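Local coordinates for protein arginyl-tRNA synthetase, putative (PDB 5JLD) that probably attaches L-arginine to its cognate tRNA at the expense of ATP, as a class I aminoacyl-tRNA synthetase of the malaria parasite, at residues A[70-84]-A[87-101]. Sequence-based numbering, arbitrary orientation. Where two conformers were deposited one is given.
Sequences SEFIISNINETIFEE and SSPQGFITVKLSKDY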
loop_
_atom_site.group_PDB
_atom_site.type_symbol
_atom_site.label_atom_id
_atom_site.label_comp_id
_atom_site.label_asym_id
_atom_site.label_seq_id
_atom_site.Cartn_x
_atom_site.Cartn_y
_atom_site.Cartn_z
ATOM N N SER A 70 -2.402 34.192 16.031
ATOM C CA SER A 70 -3.175 33.558 14.968
ATOM C C SER A 70 -3.961 34.608 14.177
ATOM O O SER A 70 -4.123 34.478 12.969
ATOM C CB SER A 70 -4.107 32.484 15.528
ATOM O OG SER A 70 -5.227 33.040 16.152
ATOM N N GLU A 71 -4.403 35.664 14.859
ATOM C CA GLU A 71 -5.121 36.756 14.205
ATOM C C GLU A 71 -4.218 37.560 13.251
ATOM O O GLU A 71 -4.640 37.969 12.171
ATOM C CB GLU A 71 -5.734 37.678 15.266
ATOM C CG GLU A 71 -7.173 38.009 15.003
ATOM C CD GLU A 71 -8.078 36.800 15.090
ATOM O OE1 GLU A 71 -8.095 36.153 16.151
ATOM O OE2 GLU A 71 -8.794 36.511 14.108
ATOM N N PHE A 72 -2.977 37.799 13.655
ATOM C CA PHE A 72 -2.006 38.407 12.742
ATOM C C PHE A 72 -1.823 37.523 11.470
ATOM O O PHE A 72 -1.936 38.004 10.307
ATOM C CB PHE A 72 -0.687 38.627 13.494
ATOM C CG PHE A 72 0.320 39.465 12.758
ATOM C CD1 PHE A 72 -0.071 40.584 12.041
ATOM C CD2 PHE A 72 1.672 39.143 12.817
ATOM C CE1 PHE A 72 0.870 41.361 11.378
ATOM C CE2 PHE A 72 2.615 39.907 12.156
ATOM C CZ PHE A 72 2.218 41.016 11.432
ATOM N N ILE A 73 -1.610 36.225 11.693
ATOM C CA ILE A 73 -1.491 35.283 10.569
ATOM C C ILE A 73 -2.713 35.340 9.628
ATOM O O ILE A 73 -2.577 35.413 8.414
ATOM C CB ILE A 73 -1.315 33.838 11.063
ATOM C CG1 ILE A 73 0.038 33.681 11.772
ATOM C CG2 ILE A 73 -1.466 32.852 9.893
ATOM C CD1 ILE A 73 0.288 32.298 12.305
ATOM N N ILE A 74 -3.903 35.303 10.206
ATOM C CA ILE A 74 -5.140 35.411 9.441
ATOM C C ILE A 74 -5.205 36.728 8.650
ATOM O O ILE A 74 -5.570 36.729 7.471
ATOM C CB ILE A 74 -6.365 35.291 10.377
ATOM C CG1 ILE A 74 -6.491 33.840 10.878
ATOM C CG2 ILE A 74 -7.650 35.773 9.683
ATOM C CD1 ILE A 74 -7.692 33.581 11.767
ATOM N N SER A 75 -4.829 37.833 9.296
ATOM C CA SER A 75 -4.836 39.145 8.655
ATOM C C SER A 75 -3.888 39.160 7.458
ATOM O O SER A 75 -4.076 39.950 6.527
ATOM C CB SER A 75 -4.437 40.257 9.634
ATOM O OG SER A 75 -3.021 40.299 9.804
ATOM N N ASN A 76 -2.874 38.301 7.462
ATOM C CA ASN A 76 -2.022 38.273 6.271
ATOM C C ASN A 76 -2.362 37.167 5.255
ATOM O O ASN A 76 -1.568 36.862 4.351
ATOM C CB ASN A 76 -0.555 38.198 6.686
ATOM C CG ASN A 76 0.036 39.585 6.958
ATOM O OD1 ASN A 76 -0.214 40.539 6.214
ATOM N ND2 ASN A 76 0.789 39.707 8.041
ATOM N N ILE A 77 -3.561 36.600 5.381
ATOM C CA ILE A 77 -4.081 35.659 4.388
ATOM C C ILE A 77 -5.219 36.293 3.577
ATOM O O ILE A 77 -6.164 36.844 4.139
ATOM C CB ILE A 77 -4.591 34.370 5.053
ATOM C CG1 ILE A 77 -3.416 33.547 5.580
ATOM C CG2 ILE A 77 -5.445 33.551 4.078
ATOM C CD1 ILE A 77 -3.823 32.368 6.445
ATOM N N ASN A 78 -5.123 36.219 2.257
ATOM C CA ASN A 78 -6.169 36.746 1.378
ATOM C C ASN A 78 -6.527 35.725 0.290
ATOM O O ASN A 78 -5.868 35.658 -0.748
ATOM C CB ASN A 78 -5.713 38.067 0.750
ATOM C CG ASN A 78 -6.836 38.803 0.036
ATOM O OD1 ASN A 78 -8.006 38.699 0.415
ATOM N ND2 ASN A 78 -6.482 39.560 -1.003
ATOM N N GLU A 79 -7.550 34.911 0.543
ATOM C CA GLU A 79 -7.890 33.811 -0.361
ATOM C C GLU A 79 -9.393 33.685 -0.568
ATOM O O GLU A 79 -10.145 33.449 0.384
ATOM C CB GLU A 79 -7.345 32.467 0.165
ATOM C CG GLU A 79 -5.847 32.430 0.422
ATOM C CD GLU A 79 -5.043 32.532 -0.850
ATOM O OE1 GLU A 79 -5.598 32.217 -1.919
ATOM O OE2 GLU A 79 -3.867 32.951 -0.790
ATOM N N THR A 80 -9.831 33.806 -1.815
ATOM C CA THR A 80 -11.252 33.684 -2.101
ATOM C C THR A 80 -11.717 32.235 -1.992
ATOM O O THR A 80 -12.911 31.982 -1.888
ATOM C CB THR A 80 -11.618 34.219 -3.501
ATOM O OG1 THR A 80 -10.923 33.470 -4.504
ATOM C CG2 THR A 80 -11.253 35.696 -3.626
ATOM N N ILE A 81 -10.787 31.281 -2.008
ATOM C CA ILE A 81 -11.184 29.872 -1.914
ATOM C C ILE A 81 -11.554 29.476 -0.490
ATOM O O ILE A 81 -12.127 28.412 -0.252
ATOM C CB ILE A 81 -10.084 28.937 -2.428
ATOM C CG1 ILE A 81 -8.870 28.972 -1.502
ATOM C CG2 ILE A 81 -9.694 29.326 -3.854
ATOM C CD1 ILE A 81 -7.880 27.881 -1.798
ATOM N N PHE A 82 -11.215 30.335 0.462
ATOM C CA PHE A 82 -11.636 30.156 1.841
ATOM C C PHE A 82 -12.988 30.823 2.053
ATOM O O PHE A 82 -13.104 32.042 1.939
ATOM C CB PHE A 82 -10.608 30.745 2.808
ATOM C CG PHE A 82 -9.307 30.024 2.814
ATOM C CD1 PHE A 82 -9.240 28.692 2.441
ATOM C CD2 PHE A 82 -8.143 30.677 3.186
ATOM C CE1 PHE A 82 -8.026 28.010 2.440
ATOM C CE2 PHE A 82 -6.925 30.010 3.189
ATOM C CZ PHE A 82 -6.870 28.667 2.813
ATOM N N GLU A 83 -14.009 30.029 2.344
ATOM C CA GLU A 83 -15.319 30.589 2.672
ATOM C C GLU A 83 -15.272 31.207 4.058
ATOM O O GLU A 83 -15.966 32.181 4.354
ATOM C CB GLU A 83 -16.401 29.516 2.607
ATOM C CG GLU A 83 -17.704 29.877 3.320
ATOM C CD GLU A 83 -18.580 28.663 3.532
ATOM O OE1 GLU A 83 -19.090 28.124 2.524
ATOM O OE2 GLU A 83 -18.742 28.236 4.698
ATOM N N GLU A 84 -14.434 30.629 4.905
ATOM C CA GLU A 84 -14.293 31.084 6.273
ATOM C C GLU A 84 -12.898 30.754 6.795
ATOM O O GLU A 84 -12.318 29.724 6.447
ATOM C CB GLU A 84 -15.372 30.447 7.149
ATOM C CG GLU A 84 -15.035 30.348 8.618
ATOM C CD GLU A 84 -16.118 29.632 9.401
ATOM O OE1 GLU A 84 -17.268 29.601 8.913
ATOM O OE2 GLU A 84 -15.819 29.076 10.482
ATOM N N SER A 87 -9.906 32.032 14.048
ATOM C CA SER A 87 -8.996 31.681 15.120
ATOM C C SER A 87 -9.764 30.920 16.193
ATOM O O SER A 87 -10.924 30.569 16.009
ATOM C CB SER A 87 -8.331 32.927 15.707
ATOM O OG SER A 87 -9.289 33.757 16.365
ATOM N N SER A 88 -9.102 30.696 17.318
ATOM C CA SER A 88 -9.615 29.887 18.412
ATOM C C SER A 88 -8.850 30.372 19.623
ATOM O O SER A 88 -7.750 30.922 19.464
ATOM C CB SER A 88 -9.374 28.395 18.162
ATOM O OG SER A 88 -7.981 28.089 18.245
ATOM N N PRO A 89 -9.419 30.201 20.829
ATOM C CA PRO A 89 -8.725 30.689 22.024
ATOM C C PRO A 89 -7.362 30.021 22.216
ATOM O O PRO A 89 -6.452 30.660 22.756
ATOM C CB PRO A 89 -9.695 30.341 23.171
ATOM C CG PRO A 89 -10.698 29.386 22.588
ATOM C CD PRO A 89 -10.775 29.708 21.136
ATOM N N GLN A 90 -7.214 28.777 21.756
ATOM C CA GLN A 90 -5.941 28.074 21.853
ATOM C C GLN A 90 -4.965 28.656 20.847
ATOM O O GLN A 90 -3.751 28.642 21.049
ATOM C CB GLN A 90 -6.117 26.564 21.619
ATOM C CG GLN A 90 -7.068 25.886 22.612
ATOM C CD GLN A 90 -8.467 25.687 22.044
ATOM O OE1 GLN A 90 -8.927 26.462 21.194
ATOM N NE2 GLN A 90 -9.149 24.641 22.507
ATOM N N GLY A 91 -5.499 29.156 19.743
ATOM C CA GLY A 91 -4.667 29.829 18.771
ATOM C C GLY A 91 -4.517 29.103 17.462
ATOM O O GLY A 91 -3.883 29.621 16.541
ATOM N N PHE A 92 -5.070 27.902 17.342
ATOM C CA PHE A 92 -5.064 27.301 16.011
ATOM C C PHE A 92 -6.086 28.017 15.111
ATOM O O PHE A 92 -6.942 28.781 15.585
ATOM C CB PHE A 92 -5.325 25.796 16.057
ATOM C CG PHE A 92 -6.566 25.400 16.800
ATOM C CD1 PHE A 92 -7.813 25.510 16.206
ATOM C CD2 PHE A 92 -6.476 24.877 18.084
ATOM C CE1 PHE A 92 -8.955 25.114 16.888
ATOM C CE2 PHE A 92 -7.606 24.472 18.773
ATOM C CZ PHE A 92 -8.852 24.589 18.174
ATOM N N ILE A 93 -5.959 27.782 13.814
ATOM C CA ILE A 93 -6.747 28.461 12.795
ATOM C C ILE A 93 -7.467 27.448 11.920
ATOM O O ILE A 93 -6.858 26.513 11.431
ATOM C CB ILE A 93 -5.844 29.355 11.900
ATOM C CG1 ILE A 93 -5.195 30.480 12.716
ATOM C CG2 ILE A 93 -6.608 29.899 10.718
ATOM C CD1 ILE A 93 -3.998 31.127 12.012
ATOM N N THR A 94 -8.760 27.621 11.724
ATOM C CA THR A 94 -9.521 26.711 10.880
ATOM C C THR A 94 -10.015 27.422 9.637
ATOM O O THR A 94 -10.294 28.630 9.657
ATOM C CB THR A 94 -10.739 26.103 11.622
ATOM O OG1 THR A 94 -11.589 27.154 12.081
ATOM C CG2 THR A 94 -10.290 25.238 12.817
ATOM N N VAL A 95 -10.113 26.671 8.549
ATOM C CA VAL A 95 -10.634 27.197 7.298
ATOM C C VAL A 95 -11.652 26.236 6.708
ATOM O O VAL A 95 -11.598 25.006 6.938
ATOM C CB VAL A 95 -9.522 27.444 6.253
ATOM C CG1 VAL A 95 -8.567 28.515 6.726
ATOM C CG2 VAL A 95 -8.771 26.131 5.927
ATOM N N LYS A 96 -12.581 26.828 5.961
ATOM C CA LYS A 96 -13.560 26.105 5.164
ATOM C C LYS A 96 -13.362 26.495 3.718
ATOM O O LYS A 96 -13.230 27.681 3.403
ATOM C CB LYS A 96 -14.998 26.428 5.577
ATOM C CG LYS A 96 -15.449 25.855 6.904
ATOM C CD LYS A 96 -16.935 26.154 7.135
ATOM C CE LYS A 96 -17.395 25.695 8.509
ATOM N NZ LYS A 96 -18.776 26.153 8.829
ATOM N N LEU A 97 -13.346 25.501 2.836
ATOM C CA LEU A 97 -13.281 25.777 1.417
ATOM C C LEU A 97 -14.628 26.306 0.950
ATOM O O LEU A 97 -15.670 25.828 1.388
ATOM C CB LEU A 97 -12.894 24.515 0.647
ATOM C CG LEU A 97 -11.571 23.936 1.132
ATOM C CD1 LEU A 97 -11.349 22.582 0.517
ATOM C CD2 LEU A 97 -10.460 24.901 0.744
ATOM N N SER A 98 -14.604 27.286 0.059
ATOM C CA SER A 98 -15.838 27.813 -0.517
ATOM C C SER A 98 -16.547 26.792 -1.406
ATOM O O SER A 98 -15.942 25.856 -1.940
ATOM C CB SER A 98 -15.549 29.068 -1.335
ATOM O OG SER A 98 -14.836 28.708 -2.513
ATOM N N LYS A 99 -17.848 26.994 -1.538
ATOM C CA LYS A 99 -18.715 26.240 -2.424
ATOM C C LYS A 99 -18.200 26.307 -3.875
ATOM O O LYS A 99 -18.196 25.307 -4.611
ATOM C CB LYS A 99 -20.146 26.807 -2.289
ATOM C CG LYS A 99 -21.131 26.475 -3.392
ATOM C CD LYS A 99 -22.447 27.241 -3.173
ATOM C CE LYS A 99 -23.502 26.834 -4.191
ATOM N NZ LYS A 99 -23.102 27.172 -5.588
ATOM N N ASP A 100 -17.729 27.484 -4.278
ATOM C CA ASP A 100 -17.282 27.657 -5.655
ATOM C C ASP A 100 -15.949 26.961 -5.914
ATOM O O ASP A 100 -15.773 26.335 -6.965
ATOM C CB ASP A 100 -17.174 29.134 -6.025
ATOM C CG ASP A 100 -16.828 29.330 -7.493
ATOM O OD1 ASP A 100 -17.716 29.123 -8.351
ATOM O OD2 ASP A 100 -15.664 29.672 -7.790
ATOM N N TYR A 101 -15.016 27.044 -4.969
ATOM C CA TYR A 101 -13.773 26.303 -5.134
ATOM C C TYR A 101 -14.039 24.804 -5.297
ATOM O O TYR A 101 -13.447 24.145 -6.162
ATOM C CB TYR A 101 -12.803 26.504 -3.964
ATOM C CG TYR A 101 -11.568 25.610 -4.141
ATOM C CD1 TYR A 101 -10.604 25.903 -5.099
ATOM C CD2 TYR A 101 -11.404 24.453 -3.377
ATOM C CE1 TYR A 101 -9.479 25.061 -5.280
ATOM C CE2 TYR A 101 -10.304 23.633 -3.537
ATOM C CZ TYR A 101 -9.347 23.929 -4.490
ATOM O OH TYR A 101 -8.267 23.075 -4.625
HETATM O O HOH W 1 -10.779 34.697 14.075
HETATM O O HOH W 2 -18.324 25.739 2.532
HETATM O O HOH W 3 -13.417 27.167 9.841
#
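The hydroxyl of Ser87 is gripped from two directions: it donates to Glu71 OE1, with Ser87 OG 2.7 Å from that oxygen on its syn lone pair, and it is also hydrogen-bonded to the side-chain amide of Gln67. Glu71 starts out pointing away from the hairpin, and a bend at chi2 (65°) brings its carboxylate back. The second oxygen, OE2, accepts a hydrogen bond from a water that itself accepts from Ser87 N, so the carboxylate holds the serine's hydroxyl directly and its backbone through the water. Next to this clasp Ile93 inserts its CD1 against the helix, 3.7 Å from Ile73 CG2, while Ile74, running antiparallel to it, lays CG1 along CD1 and CG2 of Ile93.

At the other end the pairing is antiparallel but interrupted by a classic beta bulge, in which Glu83 and Glu84 together stand opposite the single residue Lys96. Glu83 N donates to Lys96 O over 2.7 Å, a bent bond (140° at the hydrogen), whereas Lys96 N reaches Glu84 O more directly. The extended lysine passes obliquely by both acids, which lie on the same side of it: its CD rests near Glu83 OE2, and NZ is 3.8 Å from Glu84 OE1 in a long salt bridge, to which the nearby charge of Glu83 probably adds. On the face of the hairpin turned away from the Glu84-Lys96 pair, the Phe82 ring takes Val95 CG1 over the centre of one face, 4.0 Å from the centroid and 4° off the normal. Beyond the bulge Ile81 O accepts from Ser98 N; Ser98 OG then N-caps the next helix through Tyr101 N, and Ile81 CG2 lies 3.8 Å from Tyr101 CD1.

In this N-terminal domain helix 66-75 thus packs on the hairpin of strands 82-86 and 93-97, with Ile85 in the apolar layer; strand 45-47 borders 93-97 on its other edge, and helix 99-108 follows.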